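Side-chain contacts in putative metal-dependent hydrolase (Parabacteroides distasonis ATCC 8503, PDB 3KL7), which binds a pair of zinc ions and is probably a hydrolase of the metallo-beta-lactamase superfamily, its substrate not established: residues G76-P81 against A160-D165; A129-P134 against K138-H143; Q192-A197 against D220-S225. All coordinates share one frame; numbering follows the deposited sequence.

Contact 1. Residues G76-P81 against A160-D165; sequences GDHLDP and AGDTED. With ZN (zinc ion), chain D; ZN (zinc ion), chain C.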
loop_
_atom_site.group_PDB
_atom_site.type_symbol
_atom_site.label_atom_id
_atom_site.label_comp_id
_atom_site.label_asym_id
_atom_site.label_seq_id
_atom_site.Cartn_x
_atom_site.Cartn_y
_atom_site.Cartn_z
ATOM N N GLY A 76 -14.638 2.127 1.755
ATOM C CA GLY A 76 -14.634 2.777 3.103
ATOM C C GLY A 76 -13.535 2.340 4.075
ATOM O O GLY A 76 -13.192 3.074 4.990
ATOM N N ASP A 77 -12.988 1.141 3.873
ATOM C CA ASP A 77 -11.857 0.673 4.679
ATOM C C ASP A 77 -10.489 1.154 4.081
ATOM O O ASP A 77 -9.413 0.631 4.425
ATOM C CB ASP A 77 -11.886 -0.865 4.832
ATOM C CG ASP A 77 -11.798 -1.602 3.491
ATOM O OD1 ASP A 77 -12.525 -1.240 2.553
ATOM O OD2 ASP A 77 -11.014 -2.549 3.399
ATOM N N HIS A 78 -10.564 2.157 3.203
ATOM C CA HIS A 78 -9.365 2.773 2.566
ATOM C C HIS A 78 -9.505 4.311 2.430
ATOM O O HIS A 78 -8.542 5.057 2.668
ATOM C CB HIS A 78 -9.153 2.183 1.176
ATOM C CG HIS A 78 -8.773 0.740 1.189
ATOM N ND1 HIS A 78 -7.464 0.317 1.136
ATOM C CD2 HIS A 78 -9.532 -0.383 1.259
ATOM C CE1 HIS A 78 -7.432 -1.007 1.171
ATOM N NE2 HIS A 78 -8.674 -1.454 1.247
ATOM N N LEU A 79 -10.699 4.763 2.006
ATOM C CA LEU A 79 -10.983 6.180 1.816
ATOM C C LEU A 79 -11.887 6.659 2.919
ATOM O O LEU A 79 -13.034 6.260 3.003
ATOM C CB LEU A 79 -11.641 6.427 0.430
ATOM C CG LEU A 79 -12.080 7.875 0.101
ATOM C CD1 LEU A 79 -10.915 8.824 0.169
ATOM C CD2 LEU A 79 -12.760 7.957 -1.275
ATOM N N ASP A 80 -11.354 7.527 3.770
ATOM C CA ASP A 80 -12.090 8.059 4.883
ATOM C C ASP A 80 -11.765 9.544 5.072
ATOM O O ASP A 80 -10.678 9.890 5.536
ATOM C CB ASP A 80 -11.742 7.279 6.149
ATOM C CG ASP A 80 -12.493 7.765 7.349
ATOM O OD1 ASP A 80 -13.335 8.681 7.199
ATOM O OD2 ASP A 80 -12.239 7.241 8.447
ATOM N N PRO A 81 -12.719 10.428 4.710
ATOM C CA PRO A 81 -12.535 11.873 4.821
ATOM C C PRO A 81 -12.277 12.364 6.242
ATOM O O PRO A 81 -11.513 13.306 6.430
ATOM C CB PRO A 81 -13.881 12.439 4.299
ATOM C CG PRO A 81 -14.426 11.404 3.449
ATOM C CD PRO A 81 -14.007 10.100 4.070
ATOM N N ALA A 160 0.300 -2.708 -2.819
ATOM C CA ALA A 160 -0.577 -3.249 -3.861
ATOM C C ALA A 160 -1.996 -2.700 -3.803
ATOM O O ALA A 160 -2.672 -2.657 -4.804
ATOM C CB ALA A 160 -0.595 -4.772 -3.814
ATOM N N GLY A 161 -2.437 -2.261 -2.645
ATOM C CA GLY A 161 -3.865 -1.941 -2.483
ATOM C C GLY A 161 -4.680 -3.243 -2.512
ATOM O O GLY A 161 -4.201 -4.278 -2.033
ATOM N N ASP A 162 -5.896 -3.199 -3.075
ATOM C CA ASP A 162 -6.758 -4.399 -3.140
ATOM C C ASP A 162 -6.728 -5.037 -4.537
ATOM O O ASP A 162 -7.180 -4.448 -5.504
ATOM C CB ASP A 162 -8.199 -4.061 -2.720
ATOM C CG ASP A 162 -8.338 -3.877 -1.198
ATOM O OD1 ASP A 162 -7.317 -4.069 -0.462
ATOM O OD2 ASP A 162 -9.453 -3.563 -0.737
ATOM N N THR A 163 -6.174 -6.255 -4.614
ATOM C CA THR A 163 -5.944 -6.924 -5.891
ATOM C C THR A 163 -5.848 -8.439 -5.705
ATOM O O THR A 163 -5.755 -8.932 -4.601
ATOM C CB THR A 163 -4.642 -6.417 -6.523
ATOM O OG1 THR A 163 -4.425 -7.052 -7.805
ATOM C CG2 THR A 163 -3.449 -6.688 -5.587
ATOM N N GLU A 164 -5.887 -9.166 -6.794
ATOM C CA GLU A 164 -5.558 -10.579 -6.772
ATOM C C GLU A 164 -4.196 -10.753 -7.451
ATOM O O GLU A 164 -3.504 -9.754 -7.736
ATOM C CB GLU A 164 -6.690 -11.420 -7.444
ATOM C CG GLU A 164 -7.818 -11.794 -6.443
ATOM C CD GLU A 164 -8.973 -12.549 -7.072
ATOM O OE1 GLU A 164 -9.778 -11.908 -7.788
ATOM O OE2 GLU A 164 -9.092 -13.792 -6.820
ATOM N N ASP A 165 -3.788 -11.997 -7.691
ATOM C CA ASP A 165 -2.470 -12.266 -8.287
ATOM C C ASP A 165 -2.496 -11.985 -9.775
ATOM O O ASP A 165 -2.442 -12.899 -10.600
ATOM C CB ASP A 165 -2.029 -13.711 -8.016
ATOM C CG ASP A 165 -3.083 -14.743 -8.449
ATOM O OD1 ASP A 165 -4.285 -14.499 -8.224
ATOM O OD2 ASP A 165 -2.697 -15.798 -9.006
HETATM ZN ZN ZN D . -10.093 -3.226 1.225
HETATM ZN ZN ZN C . -11.418 -2.728 -1.580
HETATM O O HOH W 1 -11.787 -2.371 0.395
#

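Contact 2. Residues A129-P134 against K138-H143; sequences AYNTTP and KYHPRH. With ZN (zinc ion), chain C.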
loop_
_atom_site.group_PDB
_atom_site.type_symbol
_atom_site.label_atom_id
_atom_site.label_comp_id
_atom_site.label_asym_id
_atom_site.label_seq_id
_atom_site.Cartn_x
_atom_site.Cartn_y
_atom_site.Cartn_z
ATOM N N ALA A 129 -4.446 -2.728 -9.831
ATOM C CA ALA A 129 -4.845 -3.486 -8.686
ATOM C C ALA A 129 -6.344 -3.863 -8.903
ATOM O O ALA A 129 -7.229 -2.986 -8.805
ATOM C CB ALA A 129 -4.654 -2.661 -7.409
ATOM N N TYR A 130 -6.606 -5.155 -9.224
ATOM C CA TYR A 130 -7.983 -5.632 -9.551
ATOM C C TYR A 130 -8.163 -7.141 -9.341
ATOM O O TYR A 130 -7.183 -7.900 -9.184
ATOM C CB TYR A 130 -8.340 -5.297 -11.000
ATOM C CG TYR A 130 -7.413 -5.933 -12.021
ATOM C CD1 TYR A 130 -6.194 -5.337 -12.350
ATOM C CD2 TYR A 130 -7.754 -7.132 -12.657
ATOM C CE1 TYR A 130 -5.337 -5.911 -13.279
ATOM C CE2 TYR A 130 -6.909 -7.715 -13.582
ATOM C CZ TYR A 130 -5.688 -7.098 -13.892
ATOM O OH TYR A 130 -4.831 -7.674 -14.822
ATOM N N ASN A 131 -9.421 -7.573 -9.351
ATOM C CA ASN A 131 -9.768 -8.969 -9.118
ATOM C C ASN A 131 -9.725 -9.744 -10.411
ATOM O O ASN A 131 -10.108 -9.236 -11.464
ATOM C CB ASN A 131 -11.166 -9.068 -8.495
ATOM C CG ASN A 131 -11.184 -8.662 -7.024
ATOM O OD1 ASN A 131 -11.517 -7.506 -6.682
ATOM N ND2 ASN A 131 -10.816 -9.603 -6.138
ATOM N N THR A 132 -9.260 -10.979 -10.340
ATOM C CA THR A 132 -9.186 -11.830 -11.530
ATOM C C THR A 132 -10.250 -12.955 -11.498
ATOM O O THR A 132 -10.639 -13.468 -12.538
ATOM C CB THR A 132 -7.817 -12.425 -11.656
ATOM O OG1 THR A 132 -7.504 -13.134 -10.451
ATOM C CG2 THR A 132 -6.774 -11.308 -11.861
ATOM N N THR A 133 -10.721 -13.315 -10.296
ATOM C CA THR A 133 -11.726 -14.383 -10.147
ATOM C C THR A 133 -13.067 -13.970 -10.771
ATOM O O THR A 133 -13.581 -12.889 -10.493
ATOM C CB THR A 133 -11.961 -14.737 -8.646
ATOM O OG1 THR A 133 -10.730 -15.094 -8.048
ATOM C CG2 THR A 133 -12.922 -15.883 -8.503
ATOM N N PRO A 134 -13.633 -14.834 -11.614
ATOM C CA PRO A 134 -14.917 -14.504 -12.240
ATOM C C PRO A 134 -15.934 -14.038 -11.208
ATOM O O PRO A 134 -16.072 -14.659 -10.173
ATOM C CB PRO A 134 -15.352 -15.839 -12.861
ATOM C CG PRO A 134 -14.098 -16.565 -13.124
ATOM C CD PRO A 134 -13.156 -16.175 -12.005
ATOM N N LYS A 138 -16.973 -7.081 -9.355
ATOM C CA LYS A 138 -17.874 -6.247 -8.587
ATOM C C LYS A 138 -17.081 -5.592 -7.418
ATOM O O LYS A 138 -17.359 -4.470 -7.023
ATOM C CB LYS A 138 -19.079 -7.070 -8.060
ATOM C CG LYS A 138 -18.751 -8.056 -6.905
ATOM C CD LYS A 138 -19.935 -9.058 -6.615
ATOM C CE LYS A 138 -19.710 -9.807 -5.269
ATOM N NZ LYS A 138 -20.449 -11.128 -5.124
ATOM N N TYR A 139 -16.087 -6.294 -6.895
ATOM C CA TYR A 139 -15.262 -5.727 -5.836
ATOM C C TYR A 139 -14.273 -4.689 -6.375
ATOM O O TYR A 139 -14.392 -3.509 -6.058
ATOM C CB TYR A 139 -14.535 -6.816 -5.061
ATOM C CG TYR A 139 -15.467 -7.734 -4.289
ATOM C CD1 TYR A 139 -16.539 -7.216 -3.553
ATOM C CD2 TYR A 139 -15.272 -9.124 -4.286
ATOM C CE1 TYR A 139 -17.395 -8.049 -2.850
ATOM C CE2 TYR A 139 -16.126 -9.967 -3.586
ATOM C CZ TYR A 139 -17.184 -9.422 -2.864
ATOM O OH TYR A 139 -18.019 -10.239 -2.167
ATOM N N HIS A 140 -13.312 -5.131 -7.193
ATOM C CA HIS A 140 -12.292 -4.235 -7.740
ATOM C C HIS A 140 -12.128 -4.476 -9.223
ATOM O O HIS A 140 -11.358 -5.314 -9.629
ATOM C CB HIS A 140 -10.943 -4.430 -6.999
ATOM C CG HIS A 140 -11.074 -4.376 -5.505
ATOM N ND1 HIS A 140 -11.172 -5.507 -4.727
ATOM C CD2 HIS A 140 -11.169 -3.326 -4.655
ATOM C CE1 HIS A 140 -11.310 -5.156 -3.459
ATOM N NE2 HIS A 140 -11.311 -3.840 -3.388
ATOM N N PRO A 141 -12.874 -3.732 -10.043
ATOM C CA PRO A 141 -12.795 -3.935 -11.464
ATOM C C PRO A 141 -11.574 -3.292 -12.057
ATOM O O PRO A 141 -11.131 -2.254 -11.595
ATOM C CB PRO A 141 -14.070 -3.274 -11.995
ATOM C CG PRO A 141 -14.403 -2.257 -11.024
ATOM C CD PRO A 141 -13.802 -2.652 -9.696
ATOM N N ARG A 142 -11.056 -3.917 -13.097
ATOM C CA ARG A 142 -9.864 -3.476 -13.758
ATOM C C ARG A 142 -9.857 -1.957 -14.063
ATOM O O ARG A 142 -10.880 -1.375 -14.372
ATOM C CB ARG A 142 -9.696 -4.274 -15.058
ATOM C CG ARG A 142 -8.339 -4.268 -15.560
ATOM C CD ARG A 142 -8.127 -5.294 -16.640
ATOM N NE ARG A 142 -6.700 -5.406 -16.961
ATOM C CZ ARG A 142 -6.161 -6.365 -17.719
ATOM N NH1 ARG A 142 -6.925 -7.310 -18.258
ATOM N NH2 ARG A 142 -4.845 -6.372 -17.940
ATOM N N HIS A 143 -8.677 -1.356 -13.960
ATOM C CA HIS A 143 -8.429 0.088 -14.311
ATOM C C HIS A 143 -8.880 1.079 -13.228
ATOM O O HIS A 143 -8.253 2.134 -13.046
ATOM C CB HIS A 143 -9.060 0.482 -15.682
ATOM C CG HIS A 143 -8.664 -0.414 -16.819
ATOM N ND1 HIS A 143 -7.348 -0.674 -17.140
ATOM C CD2 HIS A 143 -9.414 -1.101 -17.719
ATOM C CE1 HIS A 143 -7.303 -1.488 -18.184
ATOM N NE2 HIS A 143 -8.543 -1.762 -18.555
HETATM ZN ZN ZN C . -11.418 -2.728 -1.580
HETATM O O HOH W 2 -6.554 -1.723 -12.207
HETATM O O HOH W 3 -8.748 -1.526 -10.570
HETATM O O HOH W 1 -11.787 -2.371 0.395
#

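Contact 3. Residues Q192-A197 against D220-S225; sequences QAAKAA and DALKDS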
loop_
_atom_site.group_PDB
_atom_site.type_symbol
_atom_site.label_atom_id
_atom_site.label_comp_id
_atom_site.label_asym_id
_atom_site.label_seq_id
_atom_site.Cartn_x
_atom_site.Cartn_y
_atom_site.Cartn_z
ATOM N N GLN A 192 -2.524 -17.631 -3.407
ATOM C CA GLN A 192 -2.486 -16.561 -4.410
ATOM C C GLN A 192 -1.411 -15.568 -4.102
ATOM O O GLN A 192 -0.681 -15.168 -4.985
ATOM C CB GLN A 192 -3.803 -15.826 -4.465
ATOM C CG GLN A 192 -4.783 -16.382 -5.412
ATOM C CD GLN A 192 -6.080 -15.617 -5.355
ATOM O OE1 GLN A 192 -6.475 -15.169 -4.306
ATOM N NE2 GLN A 192 -6.739 -15.466 -6.491
ATOM N N ALA A 193 -1.341 -15.148 -2.834
ATOM C CA ALA A 193 -0.310 -14.241 -2.366
ATOM C C ALA A 193 1.094 -14.809 -2.618
ATOM O O ALA A 193 1.992 -14.087 -3.064
ATOM C CB ALA A 193 -0.497 -13.962 -0.895
ATOM N N ALA A 194 1.277 -16.093 -2.333
ATOM C CA ALA A 194 2.572 -16.747 -2.561
ATOM C C ALA A 194 2.930 -16.723 -4.061
ATOM O O ALA A 194 4.056 -16.404 -4.432
ATOM C CB ALA A 194 2.556 -18.193 -2.027
ATOM N N LYS A 195 1.953 -17.059 -4.900
ATOM C CA LYS A 195 2.108 -17.004 -6.340
ATOM C C LYS A 195 2.427 -15.559 -6.787
ATOM O O LYS A 195 3.337 -15.337 -7.573
ATOM C CB LYS A 195 0.837 -17.545 -7.014
ATOM C CG LYS A 195 0.817 -17.421 -8.520
ATOM C CD LYS A 195 -0.272 -18.345 -9.169
ATOM C CE LYS A 195 -0.468 -18.003 -10.699
ATOM N NZ LYS A 195 -0.838 -16.524 -10.945
ATOM N N ALA A 196 1.697 -14.589 -6.246
ATOM C CA ALA A 196 1.963 -13.171 -6.525
ATOM C C ALA A 196 3.403 -12.791 -6.134
ATOM O O ALA A 196 4.145 -12.236 -6.939
ATOM C CB ALA A 196 0.946 -12.276 -5.784
ATOM N N ALA A 197 3.786 -13.097 -4.894
ATOM C CA ALA A 197 5.127 -12.827 -4.417
ATOM C C ALA A 197 6.216 -13.414 -5.358
ATOM O O ALA A 197 7.236 -12.725 -5.668
ATOM C CB ALA A 197 5.299 -13.369 -3.021
ATOM N N ASP A 220 5.268 -20.324 5.531
ATOM C CA ASP A 220 5.465 -21.711 5.119
ATOM C C ASP A 220 5.372 -21.808 3.614
ATOM O O ASP A 220 6.219 -22.417 2.976
ATOM C CB ASP A 220 4.411 -22.645 5.760
ATOM C CG ASP A 220 4.546 -22.746 7.298
ATOM O OD1 ASP A 220 5.626 -22.397 7.842
ATOM O OD2 ASP A 220 3.556 -23.183 7.958
ATOM N N ALA A 221 4.339 -21.193 3.047
ATOM C CA ALA A 221 4.092 -21.262 1.610
ATOM C C ALA A 221 5.269 -20.696 0.793
ATOM O O ALA A 221 5.496 -21.118 -0.318
ATOM C CB ALA A 221 2.799 -20.528 1.261
ATOM N N LEU A 222 6.009 -19.734 1.373
ATOM C CA LEU A 222 7.150 -19.101 0.680
ATOM C C LEU A 222 8.507 -19.553 1.262
ATOM O O LEU A 222 9.538 -18.924 1.022
ATOM C CB LEU A 222 7.027 -17.566 0.728
ATOM C CG LEU A 222 5.924 -16.977 -0.170
ATOM C CD1 LEU A 222 5.712 -15.488 0.109
ATOM C CD2 LEU A 222 6.240 -17.224 -1.672
ATOM N N LYS A 223 8.480 -20.647 2.025
ATOM C CA LYS A 223 9.697 -21.291 2.519
ATOM C C LYS A 223 10.631 -21.494 1.346
ATOM O O LYS A 223 10.200 -21.955 0.277
ATOM C CB LYS A 223 9.350 -22.669 3.164
ATOM C CG LYS A 223 10.567 -23.518 3.592
ATOM N N ASP A 224 11.895 -21.122 1.526
ATOM C CA ASP A 224 12.931 -21.314 0.489
ATOM C C ASP A 224 12.816 -20.353 -0.708
ATOM O O ASP A 224 13.615 -20.431 -1.630
ATOM C CB ASP A 224 12.951 -22.782 -0.010
ATOM C CG ASP A 224 13.362 -23.788 1.106
ATOM O OD1 ASP A 224 13.687 -23.344 2.248
ATOM O OD2 ASP A 224 13.367 -25.005 0.832
ATOM N N SER A 225 11.832 -19.446 -0.689
ATOM C CA SER A 225 11.716 -18.436 -1.754
ATOM C C SER A 225 12.838 -17.391 -1.655
ATOM O O SER A 225 13.154 -16.740 -2.614
ATOM C CB SER A 225 10.363 -17.718 -1.674
ATOM O OG SER A 225 10.332 -16.809 -0.584
#

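Contact 1. Residues G76-P81 against A160-D165
His78 and Asp162 meet through metal, coming from opposite directions onto one zinc ion with the imidazole and carboxylate planes 87° apart. Their nearest atoms, His78 NE2 and Asp162 OD2, lie 3.0 Å from each other, yet no hydrogen bond joins them, since both are ligands of that zinc. His78 NE2 binds it at 2.3 Å. Asp162 OD2 does double duty: it is 2.1 Å from this zinc and 2.3 Å from the second, so a single carboxylate oxygen bridges the two ions.

Asp77 adds a longer bond, OD2 to the zinc it shares with His78 at 2.5 Å. Its CG sits between the backbone N and the carbonyl carbon (chi1 61°), which brings OD2 onto the zinc.

Around the metals, the water bridging both zincs lies close to Asp77 OD1 and probably donates to it, so the two oxygens of Asp77 serve different partners. On the far side of the His78 ring, ND1 is hydrogen-bonded to Asp52 OD2, a second-shell carboxylate that fixes the ring's rotation and would probably make NE2 a stronger donor to zinc.

His209 completes the protein ligands of the His78 zinc, and His73, His75 and His140 join Asp162 on the other. HxHxDH followed by a bridging aspartate is the binuclear zinc site of the metallo-beta-lactamase fold.

Contact 2. Residues A129-P134 against K138-H143
Tyr130 lies under the side chain of Arg142, which runs along the ring in the same direction. Arg142 CG sits 3.9 Å from the ring centroid, only 5° off the normal, a CH-pi contact over the middle of the face. The arginine chain, extended from CG to NE, then carries the guanidinium out above the phenol end, its plane 19° from that of the ring. Tyr130 OH and Arg142 NH2 are not hydrogen-bonded to each other; Tyr130 OH hydrogen-bonds to Glu168, and Arg142 forms a salt bridge with the same carboxylate.

Asn131 grips His140 at three points. The backbone bond from Asn131 N to His140 O measures 3.0 Å. From the side chain, OD1 takes the proton of His140 ND1 at 2.8 Å, lying close to the imidazole plane, and a weak bond from His140 N. With CG beside its backbone N (chi1 -75°), Asn131 can reach both donors, while its ND2 is held by Glu164 and Tyr186 O.

Holding ND1 sets the ring's rotation, and NE2, across CE1 from it, binds zinc at 2.1 Å. Asn131 is thus the second-shell residue that orients a first-shell histidine, His140, the ligand supplied by this loop to the metallo-beta-lactamase zinc site.

Contact 3. Residues Q192-A197 against D220-S225
Leu222 reaches across to Ala194 and Ala197, one turn apart on helix 190-200, where this helix packs against the end of helix 217-221 in the metallo-beta-lactamase fold. The two helices lie on either side of strand 204-208 in the chain, and Leu205 of that strand touches both Ala197 and Leu222.

The tight part is made by aliphatic side chains, with no hydrogen bond across it. Leu222 spreads its two methyl branches along the helix: CD2 rests 3.8 Å from Ala194 CB, and CD1 lies equally close, 3.8 Å, to Ala197 CB. With CG beside the backbone N and anti to the carbonyl carbon (chi1 -72°), and CD2 as the branch nearer the helix backbone, the two methyls lie against the alanines. CD2 also comes 3.6 Å from Ala194 O, so it touches main chain as well as methyl. Ala221 adds a lighter touch, its CB 4.0 Å from Ala194 CB. Short side chains let the backbones come close, the CA atoms of Ala194 and Leu222 being 6.1 Å apart. Leu218, earlier in helix 217-221, packs on Ala193 and Ala194.

The solvent side is different. Lys195 points away from the contact and forms a salt bridge with Asp165, while Asp220 and Asp224 are exposed. Here the chain leaves the helix at Leu222 and reverses through a type II beta turn from Leu222 to Ser225, with Asp224 at positive phi. The turn is fastened on one acceptor: Leu222 O receives Ser225 N at 2.9 Å and, in the carbonyl plane on a lone pair, Ser225 OG at 2.8 Å.

Overall arrangement
Contacts 1 and 2 are two parts of one metal centre: both reach the same zinc and its bridging water, and 129-134 with 138-143 falls between the two segments of contact 1 along the chain. Contact 1 is buried and almost entirely coordination chemistry; contact 2, farther from the chain's centre, mixes a zinc ligand with hydrogen bonding and an arginine-tyrosine overlap at its exposed end. Contact 3 is metal-free, an apolar contact between helix 190-200 and the end of helix 217-221, away from the metal site. Residues 160-165 connect all three: Glu164 probably hydrogen-bonds to the backbone N of Thr132 in contact 2 and to Gln192 of contact 3.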